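Local atomic coordinates of response regulator receiver protein (Paraburkholderia phymatum, PDB entry 5TE9), a protein that probably acts as a phosphorylation-controlled receiver in bacterial two-component signalling, taking a phosphoryl group on an aspartate and passing the signal to a partner. Residues M56-R61 / D67-G72; R135-V140 / F146-V151; V105-T108 / E112-V115. One frame throughout, in Å; residues are numbered along the deposited sequence.

Interaction 1: residues M56-R61 / D67-G72; sequences MEFLRR and DAPRPG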
loop_
_atom_site.group_PDB
_atom_site.type_symbol
_atom_site.label_atom_id
_atom_site.label_comp_id
_atom_site.label_asym_id
_atom_site.label_seq_id
_atom_site.Cartn_x
_atom_site.Cartn_y
_atom_site.Cartn_z
ATOM N N MET A 56 -12.901 -24.406 2.877
ATOM C CA MET A 56 -12.086 -25.611 2.812
ATOM C C MET A 56 -12.009 -26.167 1.393
ATOM O O MET A 56 -10.993 -26.760 1.019
ATOM C CB MET A 56 -12.637 -26.662 3.775
ATOM C CG MET A 56 -12.685 -26.176 5.206
ATOM S SD MET A 56 -11.102 -25.469 5.714
ATOM C CE MET A 56 -10.040 -26.912 5.573
ATOM N N GLU A 57 -13.062 -25.993 0.597
ATOM C CA GLU A 57 -12.991 -26.387 -0.807
ATOM C C GLU A 57 -11.902 -25.606 -1.533
ATOM O O GLU A 57 -11.192 -26.154 -2.385
ATOM C CB GLU A 57 -14.347 -26.162 -1.472
ATOM C CG GLU A 57 -15.063 -27.420 -1.900
ATOM C CD GLU A 57 -16.513 -27.170 -2.274
ATOM O OE1 GLU A 57 -16.880 -26.006 -2.549
ATOM O OE2 GLU A 57 -17.292 -28.151 -2.286
ATOM N N PHE A 58 -11.764 -24.321 -1.202
ATOM C CA PHE A 58 -10.722 -23.486 -1.786
ATOM C C PHE A 58 -9.333 -23.940 -1.353
ATOM O O PHE A 58 -8.467 -24.209 -2.191
ATOM C CB PHE A 58 -10.950 -22.040 -1.370
ATOM C CG PHE A 58 -10.235 -21.045 -2.230
ATOM C CD1 PHE A 58 -10.801 -20.609 -3.417
ATOM C CD2 PHE A 58 -8.999 -20.554 -1.856
ATOM C CE1 PHE A 58 -10.142 -19.686 -4.212
ATOM C CE2 PHE A 58 -8.336 -19.630 -2.643
ATOM C CZ PHE A 58 -8.905 -19.198 -3.824
ATOM N N LEU A 59 -9.105 -24.031 -0.042
ATOM C CA LEU A 59 -7.792 -24.417 0.462
ATOM C C LEU A 59 -7.363 -25.772 -0.087
ATOM O O LEU A 59 -6.262 -25.916 -0.635
ATOM C CB LEU A 59 -7.818 -24.422 1.990
ATOM C CG LEU A 59 -8.120 -23.005 2.490
ATOM C CD1 LEU A 59 -8.334 -22.994 3.983
ATOM C CD2 LEU A 59 -6.997 -22.043 2.080
ATOM N N ARG A 60 -8.232 -26.777 0.033
ATOM C CA ARG A 60 -7.896 -28.099 -0.467
ATOM C C ARG A 60 -7.902 -28.156 -1.989
ATOM O O ARG A 60 -7.433 -29.148 -2.559
ATOM C CB ARG A 60 -8.868 -29.129 0.121
ATOM C CG ARG A 60 -9.006 -29.026 1.633
ATOM C CD ARG A 60 -9.974 -30.053 2.181
ATOM N NE ARG A 60 -10.161 -29.937 3.628
ATOM C CZ ARG A 60 -9.286 -30.359 4.537
ATOM N NH1 ARG A 60 -8.147 -30.918 4.153
ATOM N NH2 ARG A 60 -9.546 -30.218 5.832
ATOM N N ARG A 61 -8.412 -27.117 -2.647
ATOM C CA ARG A 61 -8.446 -27.031 -4.106
ATOM C C ARG A 61 -9.202 -28.220 -4.691
ATOM O O ARG A 61 -8.694 -28.966 -5.529
ATOM C CB ARG A 61 -7.027 -26.895 -4.675
ATOM C CG ARG A 61 -6.274 -25.716 -4.016
ATOM C CD ARG A 61 -4.889 -25.445 -4.574
ATOM N NE ARG A 61 -3.910 -26.435 -4.149
ATOM C CZ ARG A 61 -2.609 -26.331 -4.381
ATOM N NH1 ARG A 61 -2.141 -25.272 -5.025
ATOM N NH2 ARG A 61 -1.775 -27.276 -3.969
ATOM N N ASP A 67 -8.751 -25.558 -9.234
ATOM C CA ASP A 67 -7.608 -24.781 -9.701
ATOM C C ASP A 67 -7.437 -23.489 -8.913
ATOM O O ASP A 67 -6.947 -22.494 -9.440
ATOM C CB ASP A 67 -7.733 -24.481 -11.190
ATOM C CG ASP A 67 -7.237 -25.624 -12.057
ATOM O OD1 ASP A 67 -6.035 -25.975 -11.960
ATOM O OD2 ASP A 67 -8.054 -26.173 -12.826
ATOM N N ALA A 68 -7.832 -23.489 -7.648
ATOM C CA ALA A 68 -7.596 -22.327 -6.810
ATOM C C ALA A 68 -6.099 -22.146 -6.581
ATOM O O ALA A 68 -5.348 -23.120 -6.530
ATOM C CB ALA A 68 -8.303 -22.471 -5.464
ATOM N N PRO A 69 -5.640 -20.907 -6.447
ATOM C CA PRO A 69 -4.264 -20.672 -6.003
ATOM C C PRO A 69 -4.189 -20.733 -4.489
ATOM O O PRO A 69 -5.131 -20.364 -3.790
ATOM C CB PRO A 69 -3.970 -19.251 -6.509
ATOM C CG PRO A 69 -5.289 -18.715 -7.048
ATOM C CD PRO A 69 -6.371 -19.650 -6.633
ATOM N N ARG A 70 -3.061 -21.227 -3.984
ATOM C CA ARG A 70 -2.798 -21.140 -2.555
ATOM C C ARG A 70 -2.845 -19.683 -2.128
ATOM O O ARG A 70 -2.182 -18.842 -2.745
ATOM C CB ARG A 70 -1.426 -21.712 -2.212
ATOM C CG ARG A 70 -1.262 -23.187 -2.472
ATOM C CD ARG A 70 0.107 -23.652 -1.992
ATOM N NE ARG A 70 0.468 -23.075 -0.696
ATOM C CZ ARG A 70 -0.059 -23.447 0.469
ATOM N NH1 ARG A 70 -0.994 -24.393 0.511
ATOM N NH2 ARG A 70 0.345 -22.868 1.594
ATOM N N PRO A 71 -3.616 -19.330 -1.106
ATOM C CA PRO A 71 -3.548 -17.974 -0.570
ATOM C C PRO A 71 -2.299 -17.785 0.275
ATOM O O PRO A 71 -1.740 -18.736 0.825
ATOM C CB PRO A 71 -4.817 -17.862 0.285
ATOM C CG PRO A 71 -5.049 -19.248 0.742
ATOM C CD PRO A 71 -4.609 -20.155 -0.401
ATOM N N GLY A 72 -1.846 -16.528 0.339
ATOM C CA GLY A 72 -0.742 -16.134 1.187
ATOM C C GLY A 72 -1.269 -15.429 2.417
ATOM O O GLY A 72 -0.544 -15.212 3.393
HETATM O O HOH W 1 -5.595 -22.683 -2.287
#

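Interaction 2: residues R135-V140 / F146-V151; sequences RFVEVV and FWFGVV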
loop_
_atom_site.group_PDB
_atom_site.type_symbol
_atom_site.label_atom_id
_atom_site.label_comp_id
_atom_site.label_asym_id
_atom_site.label_seq_id
_atom_site.Cartn_x
_atom_site.Cartn_y
_atom_site.Cartn_z
ATOM N N ARG A 135 -8.159 -0.661 7.653
ATOM C CA ARG A 135 -7.971 -1.861 8.452
ATOM C C ARG A 135 -7.029 -2.823 7.747
ATOM O O ARG A 135 -6.158 -3.424 8.382
ATOM C CB ARG A 135 -9.320 -2.520 8.764
ATOM N N PHE A 136 -7.148 -2.941 6.426
ATOM C CA PHE A 136 -6.245 -3.833 5.714
ATOM C C PHE A 136 -4.810 -3.356 5.832
ATOM O O PHE A 136 -3.881 -4.171 5.911
ATOM C CB PHE A 136 -6.636 -3.946 4.252
ATOM C CG PHE A 136 -5.731 -4.842 3.462
ATOM C CD1 PHE A 136 -5.884 -6.219 3.505
ATOM C CD2 PHE A 136 -4.728 -4.314 2.681
ATOM C CE1 PHE A 136 -5.054 -7.057 2.771
ATOM C CE2 PHE A 136 -3.902 -5.146 1.950
ATOM C CZ PHE A 136 -4.070 -6.518 1.988
ATOM N N VAL A 137 -4.604 -2.042 5.853
ATOM C CA VAL A 137 -3.251 -1.540 6.042
ATOM C C VAL A 137 -2.738 -1.944 7.423
ATOM O O VAL A 137 -1.588 -2.368 7.568
ATOM C CB VAL A 137 -3.208 -0.018 5.805
ATOM C CG1 VAL A 137 -2.004 0.609 6.487
ATOM C CG2 VAL A 137 -3.187 0.270 4.303
ATOM N N GLU A 138 -3.604 -1.894 8.439
ATOM C CA GLU A 138 -3.191 -2.323 9.769
ATOM C C GLU A 138 -2.889 -3.816 9.806
ATOM O O GLU A 138 -1.927 -4.239 10.454
ATOM C CB GLU A 138 -4.248 -1.950 10.803
ATOM C CG GLU A 138 -3.992 -0.572 11.413
ATOM C CD GLU A 138 -2.666 -0.498 12.195
ATOM O OE1 GLU A 138 -2.365 -1.423 12.981
ATOM O OE2 GLU A 138 -1.916 0.486 12.025
ATOM N N VAL A 139 -3.671 -4.631 9.102
ATOM C CA VAL A 139 -3.327 -6.049 8.994
ATOM C C VAL A 139 -1.897 -6.201 8.503
ATOM O O VAL A 139 -1.076 -6.896 9.112
ATOM C CB VAL A 139 -4.308 -6.781 8.059
ATOM C CG1 VAL A 139 -3.815 -8.191 7.792
ATOM C CG2 VAL A 139 -5.676 -6.829 8.669
ATOM N N VAL A 140 -1.581 -5.535 7.394
ATOM C CA VAL A 140 -0.246 -5.625 6.824
ATOM C C VAL A 140 0.801 -5.198 7.857
ATOM O O VAL A 140 1.853 -5.836 7.992
ATOM C CB VAL A 140 -0.186 -4.791 5.528
ATOM C CG1 VAL A 140 1.253 -4.536 5.094
ATOM C CG2 VAL A 140 -0.985 -5.504 4.415
ATOM N N PHE A 146 4.954 -9.207 5.881
ATOM C CA PHE A 146 4.207 -8.532 4.827
ATOM C C PHE A 146 4.672 -7.087 4.677
ATOM O O PHE A 146 4.905 -6.398 5.670
ATOM C CB PHE A 146 2.705 -8.531 5.114
ATOM C CG PHE A 146 2.036 -9.848 4.889
ATOM C CD1 PHE A 146 2.729 -10.908 4.348
ATOM C CD2 PHE A 146 0.703 -10.013 5.215
ATOM C CE1 PHE A 146 2.104 -12.120 4.146
ATOM C CE2 PHE A 146 0.066 -11.217 5.017
ATOM C CZ PHE A 146 0.766 -12.279 4.482
ATOM N N TRP A 147 4.759 -6.619 3.431
ATOM C CA TRP A 147 5.205 -5.263 3.143
ATOM C C TRP A 147 4.390 -4.677 2.000
ATOM O O TRP A 147 3.939 -5.401 1.109
ATOM C CB TRP A 147 6.681 -5.219 2.760
ATOM C CG TRP A 147 7.588 -5.751 3.792
ATOM C CD1 TRP A 147 7.852 -7.071 4.058
ATOM C CD2 TRP A 147 8.382 -4.991 4.700
ATOM N NE1 TRP A 147 8.750 -7.172 5.088
ATOM C CE2 TRP A 147 9.093 -5.911 5.502
ATOM C CE3 TRP A 147 8.555 -3.621 4.922
ATOM C CZ2 TRP A 147 9.960 -5.508 6.497
ATOM C CZ3 TRP A 147 9.406 -3.221 5.910
ATOM C CH2 TRP A 147 10.110 -4.159 6.687
ATOM N N PHE A 148 4.215 -3.356 2.028
ATOM C CA PHE A 148 3.648 -2.634 0.904
ATOM C C PHE A 148 4.738 -2.208 -0.070
ATOM O O PHE A 148 5.800 -1.729 0.331
ATOM C CB PHE A 148 2.895 -1.393 1.373
ATOM C CG PHE A 148 1.537 -1.674 1.895
ATOM C CD1 PHE A 148 0.577 -2.259 1.081
ATOM C CD2 PHE A 148 1.200 -1.343 3.194
ATOM C CE1 PHE A 148 -0.684 -2.508 1.554
ATOM C CE2 PHE A 148 -0.071 -1.593 3.671
ATOM C CZ PHE A 148 -1.010 -2.180 2.852
ATOM N N GLY A 149 4.454 -2.354 -1.355
ATOM C CA GLY A 149 5.309 -1.764 -2.358
ATOM C C GLY A 149 4.522 -1.108 -3.468
ATOM O O GLY A 149 3.478 -1.615 -3.872
ATOM N N VAL A 150 5.007 0.010 -3.985
ATOM C CA VAL A 150 4.389 0.647 -5.142
ATOM C C VAL A 150 5.066 0.108 -6.391
ATOM O O VAL A 150 6.287 0.205 -6.535
ATOM C CB VAL A 150 4.502 2.171 -5.059
ATOM C CG1 VAL A 150 3.847 2.799 -6.249
ATOM C CG2 VAL A 150 3.866 2.668 -3.759
ATOM N N VAL A 151 4.284 -0.466 -7.293
ATOM C CA VAL A 151 4.824 -1.056 -8.507
ATOM C C VAL A 151 4.324 -0.287 -9.724
ATOM O O VAL A 151 3.140 0.058 -9.829
ATOM C CB VAL A 151 4.466 -2.546 -8.609
ATOM C CG1 VAL A 151 2.968 -2.732 -8.544
ATOM C CG2 VAL A 151 5.030 -3.121 -9.890
#

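Interaction 3: residues V105-T108 / E112-V115; sequences VLTT and EEDV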
loop_
_atom_site.group_PDB
_atom_site.type_symbol
_atom_site.label_atom_id
_atom_site.label_comp_id
_atom_site.label_asym_id
_atom_site.label_seq_id
_atom_site.Cartn_x
_atom_site.Cartn_y
_atom_site.Cartn_z
ATOM N N VAL A 105 -8.341 -13.134 12.031
ATOM C CA VAL A 105 -9.705 -13.431 12.454
ATOM C C VAL A 105 -10.462 -12.122 12.576
ATOM O O VAL A 105 -9.966 -11.165 13.179
ATOM C CB VAL A 105 -9.720 -14.200 13.786
ATOM C CG1 VAL A 105 -11.149 -14.331 14.317
ATOM C CG2 VAL A 105 -9.071 -15.564 13.617
ATOM N N LEU A 106 -11.647 -12.071 11.991
ATOM C CA LEU A 106 -12.477 -10.886 12.073
ATOM C C LEU A 106 -13.277 -10.901 13.361
ATOM O O LEU A 106 -13.931 -11.897 13.684
ATOM C CB LEU A 106 -13.425 -10.826 10.885
ATOM C CG LEU A 106 -12.732 -10.758 9.540
ATOM C CD1 LEU A 106 -13.764 -10.570 8.436
ATOM C CD2 LEU A 106 -11.758 -9.605 9.600
ATOM N N THR A 107 -13.225 -9.803 14.092
ATOM C CA THR A 107 -14.075 -9.597 15.249
ATOM C C THR A 107 -15.093 -8.525 14.909
ATOM O O THR A 107 -14.902 -7.743 13.981
ATOM C CB THR A 107 -13.251 -9.180 16.467
ATOM O OG1 THR A 107 -12.608 -7.925 16.200
ATOM C CG2 THR A 107 -12.192 -10.231 16.758
ATOM N N THR A 108 -16.189 -8.500 15.652
ATOM C CA THR A 108 -17.235 -7.545 15.329
ATOM C C THR A 108 -17.116 -6.256 16.125
ATOM O O THR A 108 -17.855 -5.305 15.850
ATOM C CB THR A 108 -18.622 -8.169 15.554
ATOM O OG1 THR A 108 -18.812 -8.440 16.945
ATOM C CG2 THR A 108 -18.752 -9.465 14.779
ATOM N N GLU A 112 -14.519 -6.906 21.533
ATOM C CA GLU A 112 -14.305 -8.320 21.228
ATOM C C GLU A 112 -12.879 -8.580 20.758
ATOM O O GLU A 112 -12.328 -9.662 20.999
ATOM C CB GLU A 112 -15.305 -8.790 20.170
ATOM C CG GLU A 112 -14.861 -10.043 19.440
ATOM C CD GLU A 112 -15.968 -10.712 18.651
ATOM O OE1 GLU A 112 -16.231 -10.307 17.496
ATOM O OE2 GLU A 112 -16.574 -11.658 19.197
ATOM N N GLU A 113 -12.260 -7.596 20.105
ATOM C CA GLU A 113 -10.886 -7.763 19.653
ATOM C C GLU A 113 -9.926 -7.840 20.837
ATOM O O GLU A 113 -8.932 -8.574 20.791
ATOM C CB GLU A 113 -10.515 -6.616 18.714
ATOM C CG GLU A 113 -9.404 -6.916 17.737
ATOM C CD GLU A 113 -8.778 -5.653 17.154
ATOM O OE1 GLU A 113 -7.536 -5.535 17.178
ATOM O OE2 GLU A 113 -9.521 -4.769 16.683
ATOM N N ASP A 114 -10.202 -7.091 21.907
ATOM C CA ASP A 114 -9.370 -7.211 23.098
ATOM C C ASP A 114 -9.517 -8.592 23.712
ATOM O O ASP A 114 -8.538 -9.178 24.189
ATOM C CB ASP A 114 -9.730 -6.131 24.119
ATOM N N VAL A 115 -10.736 -9.135 23.692
ATOM C CA VAL A 115 -10.958 -10.467 24.236
ATOM C C VAL A 115 -10.281 -11.513 23.367
ATOM O O VAL A 115 -9.633 -12.436 23.869
ATOM C CB VAL A 115 -12.465 -10.739 24.376
ATOM C CG1 VAL A 115 -12.696 -11.943 25.262
ATOM C CG2 VAL A 115 -13.161 -9.527 24.947
#

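Interaction 1: residues M56-R61 / D67-G72
F58 turns one face of its ring to the methyl of A68. CB of A68 sits 3.6 Å from the centroid of the F58 ring, 13° off the ring normal, a CH-pi contact over the middle of the face; a first torsion of -162°, with CG anti to the backbone N, puts the ring there. At its far end, CZ of F58 comes 3.8 Å from CD of P69, and the same ring offers its edge to CD of P71. One water bridges the two segments here, giving its hydrogens to O of F58 (3.3 Å) and O of P69 (2.8 Å). CD2 of L59 meets CG of P71 at 3.7 Å, the side chains crossing at about a right angle. R61, just past the helix, has positive phi and completes a Schellman motif; its CD lies 3.1 Å from O of A68, which sits at the edge of the guanidinium, near its plane. The chain bends at chi3, and CG of R70 lies over one face of the R61 guanidinium, 3.4 Å from NH1. In the receiver domain helix 52-60 here returns toward strand 71-76; L21 of strand 19-23 packs on F58, L59 and P71, and L92 of helix 85-94 on L59.

Interaction 2: residues R135-V140 / F146-V151
The ring of F148 pushes in against V137 and V140, where the packing is tight. CG1 of V140 stands over one face of the F148 ring, displaced toward the rim, in a CH-pi contact 3.9 Å from the centroid and 3.5 Å from CE2. V140 holds CG1 anti to its N (chi1 165°), and its CG2 reaches CZ of F148 at 3.7 Å, which puts both methyls on the ring. V137 adds CG2, 3.6 Å from CZ of F148. The fit is looser at the flanks, though still buried: F136 touches F148 obliquely at 4.2 Å, CE2 to CE1, and CB of F146 stays 4.3 Å from CG1 of V140 while its ring turns away. W147, partly exposed, points from the helix and meets K41 of the second subunit in a cation-pi contact. The axes of the helix and strand segments make 125° between their N-to-C directions. Strand 146-152 follows the last helix of the CheY-like fold, 133-142, outside the five-stranded parallel sheet, and pairs antiparallel with a strand of the second subunit, carrying a sheet across the interface; Y40 of the second subunit packs on V137 and F148, while V139 lies on I127 of strand 126-128.

Interaction 3: residues V105-T108 / E112-V115
E112 and T107 slide past each other in opposite directions, and the glutamate carries on to T108. With its CG anti to the backbone N (chi1 159°) and the chain extended beyond, E112 lays CG 3.5 Å from CB of T107 and brings its carboxylate to the end of the strand. There OE1 of E112 takes the backbone N-H of T108 at 2.6 Å, a nearly straight bond (168°) that arrives close to the line of the C-O bond. A second donor, OG1 of T108, reaches the same OE1 of E112 at 3.2 Å from 57° above the carboxylate plane; two bonds from one residue thus grip a single oxygen. This is the strand-turn-helix passage of a CheY-like receiver, where the chain leaves the sheet at the end of strand 103-107 and enters helix 110-119; T107 probably occupies the place of the switch Ser/Thr of such receivers. E113 meets T107 at about a right angle: its CB lies 3.5 Å from OG1 of T107. The polar end of E113 leads elsewhere, with OE1 in a salt bridge to R117 and OE2 hydrogen-bonded to OG1 of T128. CG2 of T107 lies 3.8 Å from CG of E112 and near CA of E113.

From the N terminus, interaction 1 comes first, closing the loop that leads from helix 52-60 into strand 71-76. Interaction 3 follows, closing the short turn from strand 103-107 into helix 110-119, and interaction 2 comes last, folding strand 146-152 back beside helix 133-142. The three are in series: none nests in or crosses another. Interactions 1 and 3 both reach the parallel sheet through neighbouring strands, yet lie on opposite sides of the chain's centre, their own centres about 25 Å apart. Interaction 2 touches interaction 1 where CZ of F146 meets O of G72 at 3.4 Å, so the first residue of the C-terminal strand, which pairs with a strand of the second subunit, packs against the start of strand 71-76.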